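Local coordinates for protein endoglucanase FnCel5A (Fervidobacterium nodosum, PDB 3NCO) that probably hydrolyses internal beta-1,4-glucosidic bonds of cellulose, as an endoglucanase of glycoside hydrolase family 5 with a TIM-barrel fold, at residues 24-29 with 40-45; 58-63 with 96-101. One frame throughout, in Å; residues are numbered along the deposited sequence.

Contact 1. Residues 24-29 with 40-45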
ATOM      1  N   ILE A  24       5.121  -6.273  -3.562  1.00 15.07           N
ATOM      2  CA  ILE A  24       5.435  -5.086  -4.383  1.00 15.79           C
ATOM      3  C   ILE A  24       4.151  -4.377  -4.808  1.00 16.35           C
ATOM      4  O   ILE A  24       3.097  -4.993  -4.919  1.00 17.49           O
ATOM      5  CB  ILE A  24       6.312  -5.512  -5.571  1.00 16.49           C
ATOM      6  CG1 ILE A  24       7.075  -4.334  -6.296  1.00 17.75           C
ATOM      7  CG2 ILE A  24       5.489  -6.412  -6.535  1.00 15.19           C
ATOM      8  CD1 ILE A  24       8.034  -4.846  -7.260  1.00 21.17           C
ATOM      9  N   ASN A  25       4.242  -3.052  -4.996  1.00 14.82           N
ATOM     10  CA  ASN A  25       3.121  -2.258  -5.445  1.00 16.81           C
ATOM     11  C   ASN A  25       3.124  -2.203  -6.954  1.00 18.40           C
ATOM     12  O   ASN A  25       4.165  -1.910  -7.561  1.00 18.32           O
ATOM     13  CB  ASN A  25       3.288  -0.826  -4.943  1.00 16.57           C
ATOM     14  CG  ASN A  25       2.903  -0.669  -3.480  1.00 17.88           C
ATOM     15  OD1 ASN A  25       1.742  -0.419  -3.191  1.00 12.49           O
ATOM     16  ND2 ASN A  25       3.828  -0.868  -2.561  1.00 13.27           N
HETATM   17  N   MSE A  26       1.925  -2.419  -7.499  1.00 19.24           N
HETATM   18  CA  MSE A  26       1.730  -2.348  -8.955  1.00 19.11           C
HETATM   19  C   MSE A  26       1.035  -1.019  -9.185  1.00 21.94           C
HETATM   20  O   MSE A  26      -0.196  -0.941  -9.373  1.00 22.55           O
HETATM   21  CB  MSE A  26       1.034  -3.635  -9.433  1.00 22.00           C
HETATM   22  CG  MSE A  26       2.178  -4.702  -9.940  1.00 15.89           C
HETATM   23 SE   MSE A  26       2.211  -3.834 -11.975  1.00 33.96          SE
HETATM   24  CE  MSE A  26       2.396  -1.959 -12.098  1.00 31.16           C
ATOM     25  N   GLY A  27       1.869   0.007  -9.089  1.00 21.70           N
ATOM     26  CA  GLY A  27       1.487   1.423  -9.087  1.00 21.82           C
ATOM     27  C   GLY A  27       1.651   2.201 -10.390  1.00 20.68           C
ATOM     28  O   GLY A  27       2.305   1.735 -11.356  1.00 22.81           O
ATOM     29  N   ASN A  28       1.098   3.419 -10.344  1.00 20.04           N
ATOM     30  CA  ASN A  28       1.041   4.331 -11.482  1.00 19.92           C
ATOM     31  C   ASN A  28       0.149   3.827 -12.597  1.00 19.02           C
ATOM     32  O   ASN A  28       0.305   4.280 -13.735  1.00 17.33           O
ATOM     33  CB  ASN A  28       2.463   4.591 -12.039  1.00 20.33           C
ATOM     34  CG  ASN A  28       3.208   5.685 -11.282  1.00 24.70           C
ATOM     35  OD1 ASN A  28       3.352   5.629 -10.080  1.00 25.78           O
ATOM     36  ND2 ASN A  28       3.734   6.652 -12.013  1.00 30.53           N
ATOM     37  N   ALA A  29      -0.758   2.892 -12.268  1.00 17.86           N
ATOM     38  CA  ALA A  29      -1.611   2.258 -13.251  1.00 16.74           C
ATOM     39  C   ALA A  29      -3.099   2.523 -12.934  1.00 16.81           C
ATOM     40  O   ALA A  29      -3.671   3.495 -13.446  1.00 17.30           O
ATOM     41  CB  ALA A  29      -1.330   0.733 -13.359  1.00 16.42           C
ATOM     42  N   VAL A  40       1.833   3.704 -17.383  1.00 19.25           N
ATOM     43  CA  VAL A  40       1.867   2.312 -16.928  1.00 18.02           C
ATOM     44  C   VAL A  40       0.539   1.645 -17.188  1.00 18.79           C
ATOM     45  O   VAL A  40      -0.533   2.207 -16.914  1.00 19.33           O
ATOM     46  CB  VAL A  40       2.186   2.217 -15.450  1.00 17.73           C
ATOM     47  CG1 VAL A  40       2.354   0.749 -15.048  1.00 18.81           C
ATOM     48  CG2 VAL A  40       3.473   2.979 -15.132  1.00 18.25           C
ATOM     49  N   TYR A  41       0.588   0.427 -17.737  1.00 17.81           N
ATOM     50  CA  TYR A  41      -0.657  -0.281 -18.012  1.00 18.53           C
ATOM     51  C   TYR A  41      -0.349  -1.707 -17.615  1.00 17.79           C
ATOM     52  O   TYR A  41       0.665  -2.264 -18.084  1.00 18.57           O
ATOM     53  CB  TYR A  41      -1.038  -0.207 -19.502  1.00 19.60           C
ATOM     54  CG  TYR A  41      -2.315  -0.973 -19.770  1.00 18.38           C
ATOM     55  CD1 TYR A  41      -3.529  -0.400 -19.453  1.00 19.79           C
ATOM     56  CD2 TYR A  41      -2.289  -2.283 -20.302  1.00 21.67           C
ATOM     57  CE1 TYR A  41      -4.740  -1.090 -19.649  1.00 21.88           C
ATOM     58  CE2 TYR A  41      -3.491  -3.004 -20.471  1.00 20.09           C
ATOM     59  CZ  TYR A  41      -4.696  -2.386 -20.136  1.00 20.30           C
ATOM     60  OH  TYR A  41      -5.900  -3.047 -20.325  1.00 27.31           O
ATOM     61  N   ILE A  42      -1.192  -2.301 -16.772  1.00 16.14           N
ATOM     62  CA  ILE A  42      -0.880  -3.636 -16.220  1.00 16.58           C
ATOM     63  C   ILE A  42      -1.051  -4.755 -17.257  1.00 18.48           C
ATOM     64  O   ILE A  42      -2.141  -5.015 -17.742  1.00 20.30           O
ATOM     65  CB  ILE A  42      -1.691  -3.928 -14.928  1.00 16.99           C
ATOM     66  CG1 ILE A  42      -1.457  -2.790 -13.894  1.00 16.23           C
ATOM     67  CG2 ILE A  42      -1.306  -5.348 -14.377  1.00 17.56           C
ATOM     68  CD1 ILE A  42      -2.339  -2.821 -12.702  1.00 17.03           C
ATOM     69  N   GLU A  43       0.060  -5.388 -17.574  1.00 18.91           N
ATOM     70  CA  GLU A  43       0.082  -6.535 -18.473  1.00 20.24           C
ATOM     71  C   GLU A  43      -0.097  -7.786 -17.651  1.00 18.90           C
ATOM     72  O   GLU A  43       0.420  -7.892 -16.542  1.00 20.31           O
ATOM     73  CB  GLU A  43       1.428  -6.578 -19.285  1.00 19.43           C
ATOM     74  CG  GLU A  43       1.641  -5.298 -20.170  1.00 22.95           C
ATOM     75  CD  GLU A  43       3.022  -5.224 -20.965  1.00 26.86           C
ATOM     76  OE1 GLU A  43       3.662  -6.319 -21.184  1.00 36.04           O
ATOM     77  OE2 GLU A  43       3.466  -4.079 -21.431  1.00 28.89           O
ATOM     78  N   ASP A  44      -0.823  -8.771 -18.201  1.00 18.29           N
ATOM     79  CA  ASP A  44      -1.021 -10.019 -17.449  1.00 18.34           C
ATOM     80  C   ASP A  44       0.315 -10.646 -17.112  1.00 18.53           C
ATOM     81  O   ASP A  44       0.455 -11.289 -16.050  1.00 19.30           O
ATOM     82  CB  ASP A  44      -1.805 -11.016 -18.322  1.00 20.29           C
ATOM     83  CG  ASP A  44      -3.287 -10.666 -18.442  1.00 20.52           C
ATOM     84  OD1 ASP A  44      -3.721  -9.613 -17.907  1.00 23.02           O
ATOM     85  OD2 ASP A  44      -4.012 -11.487 -19.107  1.00 25.60           O
ATOM     86  N   GLU A  45       1.290 -10.521 -18.017  1.00 20.26           N
ATOM     87  CA  GLU A  45       2.632 -11.143 -17.807  1.00 21.92           C
ATOM     88  C   GLU A  45       3.331 -10.577 -16.561  1.00 20.65           C
ATOM     89  O   GLU A  45       4.174 -11.223 -15.983  1.00 21.00           O
ATOM     90  CB  GLU A  45       3.563 -10.983 -19.023  1.00 22.44           C
ATOM     91  CG  GLU A  45       3.994  -9.496 -19.206  1.00 27.39           C
ATOM     92  CD  GLU A  45       4.768  -9.177 -20.482  1.00 30.65           C
ATOM     93  OE1 GLU A  45       6.036  -9.069 -20.428  1.00 35.86           O
ATOM     94  OE2 GLU A  45       4.103  -9.026 -21.564  1.00 38.26           O
TER
HETATM   95  O   HOH W   1      -0.953   4.804 -16.080  1.00 19.11           O
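Val40 lies against the turn that follows the first barrel strand, and its two branches part: CG1 goes to Met26 and Ala29, CG2 to Asn28. CG1, anti to the backbone N (chi1 -174°), reaches the selenomethionine Met26, whose CE stands 4.0 Å from Val40 CG1, and it also touches Ala29 CB. CG2 turns the other way, with Val40 CG2 3.6 Å from Asn28 CB, while the branch point sits close over a peptide oxygen, Val40 CB being 3.3 Å from Asn28 O. That oxygen and the carbonyl of Val40 share one water, which donates to both: 2.7 Å to Asn28 O and 2.8 Å to Val40 O. Two residues on, Ile42 turns its CG1-CD1 arm against the methyl of Ala29, with Ile42 CG1 3.6 Å from Ala29 CB. The same CG1 meets the selenium of Met26, whose chain bends at chi2 (-86°) and chi3 (50°). Beyond Ile42 the chain enters helix 44-53, and Tyr46 and Ile50 of that helix also pack on Met26. No direct hydrogen bond joins the two segments. Apolar packing and a single water bridge between carbonyls therefore close this beta-alpha connection on itself.

Contact 2. Residues 58-63 with 96-101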
ATOM      1  N   VAL A  58       1.104  -8.745  -4.131  1.00 16.46           N
ATOM      2  CA  VAL A  58       1.081  -7.505  -4.891  1.00 17.26           C
ATOM      3  C   VAL A  58       0.012  -6.606  -4.319  1.00 16.58           C
ATOM      4  O   VAL A  58      -1.083  -7.053  -3.983  1.00 17.01           O
ATOM      5  CB  VAL A  58       0.769  -7.804  -6.424  1.00 17.06           C
ATOM      6  CG1 VAL A  58      -0.506  -8.596  -6.646  1.00 17.24           C
ATOM      7  CG2 VAL A  58       0.914  -6.593  -7.294  1.00 21.65           C
ATOM      8  N   ARG A  59       0.350  -5.317  -4.204  1.00 16.62           N
ATOM      9  CA  ARG A  59      -0.604  -4.344  -3.726  1.00 16.05           C
ATOM     10  C   ARG A  59      -1.006  -3.487  -4.945  1.00 15.36           C
ATOM     11  O   ARG A  59      -0.128  -2.986  -5.624  1.00 18.65           O
ATOM     12  CB  ARG A  59       0.054  -3.437  -2.648  1.00 15.33           C
ATOM     13  CG  ARG A  59      -0.865  -2.280  -2.269  1.00 15.28           C
ATOM     14  CD  ARG A  59      -0.368  -1.627  -0.968  1.00 17.07           C
ATOM     15  NE  ARG A  59      -1.180  -0.517  -0.459  1.00 15.91           N
ATOM     16  CZ  ARG A  59      -0.945   0.777  -0.684  1.00 15.68           C
ATOM     17  NH1 ARG A  59       0.042   1.174  -1.493  1.00 14.64           N
ATOM     18  NH2 ARG A  59      -1.743   1.679  -0.067  1.00 14.87           N
ATOM     19  N   ILE A  60      -2.318  -3.356  -5.187  1.00 14.87           N
ATOM     20  CA  ILE A  60      -2.848  -2.712  -6.418  1.00 14.30           C
ATOM     21  C   ILE A  60      -3.642  -1.424  -6.025  1.00 14.97           C
ATOM     22  O   ILE A  60      -4.798  -1.498  -5.634  1.00 15.79           O
ATOM     23  CB  ILE A  60      -3.795  -3.684  -7.216  1.00 13.88           C
ATOM     24  CG1 ILE A  60      -3.116  -5.056  -7.446  1.00 14.21           C
ATOM     25  CG2 ILE A  60      -4.188  -3.104  -8.565  1.00 16.52           C
ATOM     26  CD1 ILE A  60      -4.056  -6.078  -8.200  1.00 17.42           C
ATOM     27  N   PRO A  61      -3.022  -0.244  -6.185  1.00 15.01           N
ATOM     28  CA  PRO A  61      -3.662   1.060  -6.051  1.00 15.02           C
ATOM     29  C   PRO A  61      -4.790   1.198  -7.112  1.00 15.30           C
ATOM     30  O   PRO A  61      -4.573   0.877  -8.283  1.00 15.29           O
ATOM     31  CB  PRO A  61      -2.493   2.028  -6.288  1.00 14.09           C
ATOM     32  CG  PRO A  61      -1.172   1.198  -5.842  1.00 13.37           C
ATOM     33  CD  PRO A  61      -1.547  -0.172  -6.403  1.00 14.87           C
ATOM     34  N   ILE A  62      -5.984   1.608  -6.663  1.00 15.59           N
ATOM     35  CA  ILE A  62      -7.144   1.758  -7.565  1.00 16.24           C
ATOM     36  C   ILE A  62      -7.954   3.039  -7.302  1.00 17.17           C
ATOM     37  O   ILE A  62      -8.429   3.241  -6.198  1.00 16.49           O
ATOM     38  CB  ILE A  62      -8.097   0.512  -7.441  1.00 16.23           C
ATOM     39  CG1 ILE A  62      -7.305  -0.793  -7.609  1.00 19.14           C
ATOM     40  CG2 ILE A  62      -9.303   0.625  -8.382  1.00 16.83           C
ATOM     41  CD1 ILE A  62      -8.125  -2.085  -7.292  1.00 18.14           C
ATOM     42  N   ARG A  63      -8.129   3.887  -8.326  1.00 16.09           N
ATOM     43  CA  ARG A  63      -8.848   5.153  -8.144  1.00 16.45           C
ATOM     44  C   ARG A  63     -10.323   4.874  -8.538  1.00 16.43           C
ATOM     45  O   ARG A  63     -10.820   5.306  -9.576  1.00 15.77           O
ATOM     46  CB  ARG A  63      -8.235   6.281  -8.960  1.00 16.35           C
ATOM     47  CG  ARG A  63      -8.930   7.633  -8.691  1.00 16.93           C
ATOM     48  CD  ARG A  63      -8.592   8.628  -9.737  1.00 20.43           C
ATOM     49  NE  ARG A  63      -7.150   8.855  -9.806  1.00 18.01           N
ATOM     50  CZ  ARG A  63      -6.622  10.042 -10.146  1.00 20.86           C
ATOM     51  NH1 ARG A  63      -7.422  11.093 -10.404  1.00 23.24           N
ATOM     52  NH2 ARG A  63      -5.304  10.178 -10.208  1.00 20.27           N
ATOM     53  N   LEU A  96      -0.114 -15.188  -6.147  1.00 18.72           N
ATOM     54  CA  LEU A  96       0.252 -14.025  -5.315  1.00 18.14           C
ATOM     55  C   LEU A  96      -0.882 -13.734  -4.370  1.00 19.35           C
ATOM     56  O   LEU A  96      -2.040 -13.896  -4.757  1.00 20.24           O
ATOM     57  CB  LEU A  96       0.471 -12.799  -6.213  1.00 18.23           C
ATOM     58  CG  LEU A  96       1.697 -12.926  -7.130  1.00 18.58           C
ATOM     59  CD1 LEU A  96       1.667 -11.848  -8.272  1.00 17.04           C
ATOM     60  CD2 LEU A  96       3.009 -12.791  -6.351  1.00 18.73           C
ATOM     61  N   VAL A  97      -0.568 -13.243  -3.138  1.00 16.34           N
ATOM     62  CA  VAL A  97      -1.585 -12.645  -2.289  1.00 17.89           C
ATOM     63  C   VAL A  97      -1.823 -11.275  -2.917  1.00 15.99           C
ATOM     64  O   VAL A  97      -0.865 -10.660  -3.455  1.00 17.87           O
ATOM     65  CB  VAL A  97      -1.060 -12.554  -0.842  1.00 17.34           C
ATOM     66  CG1 VAL A  97      -1.880 -11.587   0.005  1.00 18.67           C
ATOM     67  CG2 VAL A  97      -1.159 -13.954  -0.226  1.00 18.62           C
ATOM     68  N   VAL A  98      -3.082 -10.810  -2.892  1.00 17.11           N
ATOM     69  CA  VAL A  98      -3.391  -9.584  -3.615  1.00 16.70           C
ATOM     70  C   VAL A  98      -4.088  -8.640  -2.644  1.00 16.28           C
ATOM     71  O   VAL A  98      -5.031  -9.081  -1.941  1.00 17.15           O
ATOM     72  CB  VAL A  98      -4.322  -9.866  -4.814  1.00 16.84           C
ATOM     73  CG1 VAL A  98      -4.622  -8.567  -5.543  1.00 14.96           C
ATOM     74  CG2 VAL A  98      -3.674 -10.952  -5.723  1.00 18.13           C
ATOM     75  N   ILE A  99      -3.626  -7.371  -2.620  1.00 15.39           N
ATOM     76  CA  ILE A  99      -4.242  -6.337  -1.783  1.00 15.72           C
ATOM     77  C   ILE A  99      -4.834  -5.330  -2.769  1.00 16.28           C
ATOM     78  O   ILE A  99      -4.107  -4.807  -3.610  1.00 16.99           O
ATOM     79  CB  ILE A  99      -3.185  -5.650  -0.883  1.00 14.78           C
ATOM     80  CG1 ILE A  99      -2.596  -6.575   0.218  1.00 14.70           C
ATOM     81  CG2 ILE A  99      -3.820  -4.463  -0.146  1.00 12.80           C
ATOM     82  CD1 ILE A  99      -1.255  -6.135   0.731  1.00 18.14           C
ATOM     83  N   ILE A 100      -6.160  -5.108  -2.710  1.00 13.83           N
ATOM     84  CA  ILE A 100      -6.762  -4.056  -3.557  1.00 13.85           C
ATOM     85  C   ILE A 100      -7.253  -2.940  -2.607  1.00 12.47           C
ATOM     86  O   ILE A 100      -7.851  -3.253  -1.555  1.00 12.18           O
ATOM     87  CB  ILE A 100      -7.923  -4.605  -4.477  1.00 13.98           C
ATOM     88  CG1 ILE A 100      -9.138  -5.107  -3.633  1.00 13.87           C
ATOM     89  CG2 ILE A 100      -7.415  -5.645  -5.594  1.00 16.60           C
ATOM     90  CD1 ILE A 100     -10.321  -5.588  -4.563  1.00 14.70           C
ATOM     91  N   ASN A 101      -7.038  -1.679  -2.998  1.00 13.70           N
ATOM     92  CA  ASN A 101      -7.253  -0.547  -2.071  1.00 12.35           C
ATOM     93  C   ASN A 101      -8.214   0.426  -2.820  1.00 13.97           C
ATOM     94  O   ASN A 101      -8.636   0.189  -3.949  1.00 13.15           O
ATOM     95  CB  ASN A 101      -5.908   0.130  -1.577  1.00 14.44           C
ATOM     96  CG  ASN A 101      -5.257   1.080  -2.609  1.00 13.13           C
ATOM     97  OD1 ASN A 101      -5.804   1.301  -3.714  1.00 17.54           O
ATOM     98  ND2 ASN A 101      -4.055   1.627  -2.268  1.00 15.06           N
TER
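Strands 58-60 and 97-101, adjacent in the TIM barrel and joined through helix 78-93 as a beta-alpha-beta unit, run parallel, 18° apart, in a hydrogen-bonded ladder: Val58 N to Val97 O at 2.8 Å, Ile99 N to Val58 O, Ile60 N to Ile99 O, and finally a weak bond from Asn101 N to Ile60 O at 3.5 Å. As the ladder slackens, the Asn101 side chain takes over: its OD1 accepts the N-H of Ile62 (Ile62 N to Asn101 OD1 3.0 Å), with the donor tilted from the carbonyl plane. On the helix-facing side, Val58 and Val98 stand side by side, Ile60 CD1 crosses to Val98 CG1 at 3.7 Å, and Ile62 CD1 rests 3.8 Å from Ile100 CB; Val87 and Val84 of helix 78-93 pack on Ile60 and Ile62. Arg59 points into the barrel, CG anti to the backbone N (chi1 172°) and the chain extended to NE. The Asn101 amide stands nearly upright on its guanidinium, the planes 88° apart, with ND2 over one face toward the rim, 3.2 Å from Arg59 NH2, two donors without a hydrogen bond. Salt bridges to Glu140 and Glu260, with Asn25 OD1, fix the guanidinium, while Asn101 OD1 secures the strand end.

In the fold
Both contacts are buried, but contact 2 lies deeper, its centre about 7 Å from the centre of the chain, against about 13 Å for that of contact 1. Contact 2 joins neighbouring strands of the eight-stranded barrel; contact 1 joins the end of the first strand to the loop leading into helix 44-53. Their chemistry follows: a ladder of backbone hydrogen bonds and a charged interior in 58-63 with 96-101, apolar packing and one water in 24-29 with 40-45. Strands 22-25 and 57-60 are sheet neighbours, so the contacts meet directly: probable hydrogen bonds run from Met26 N to Arg59 O and from Arg59 N to Ile24 O. Met26 packs on Val58 as well.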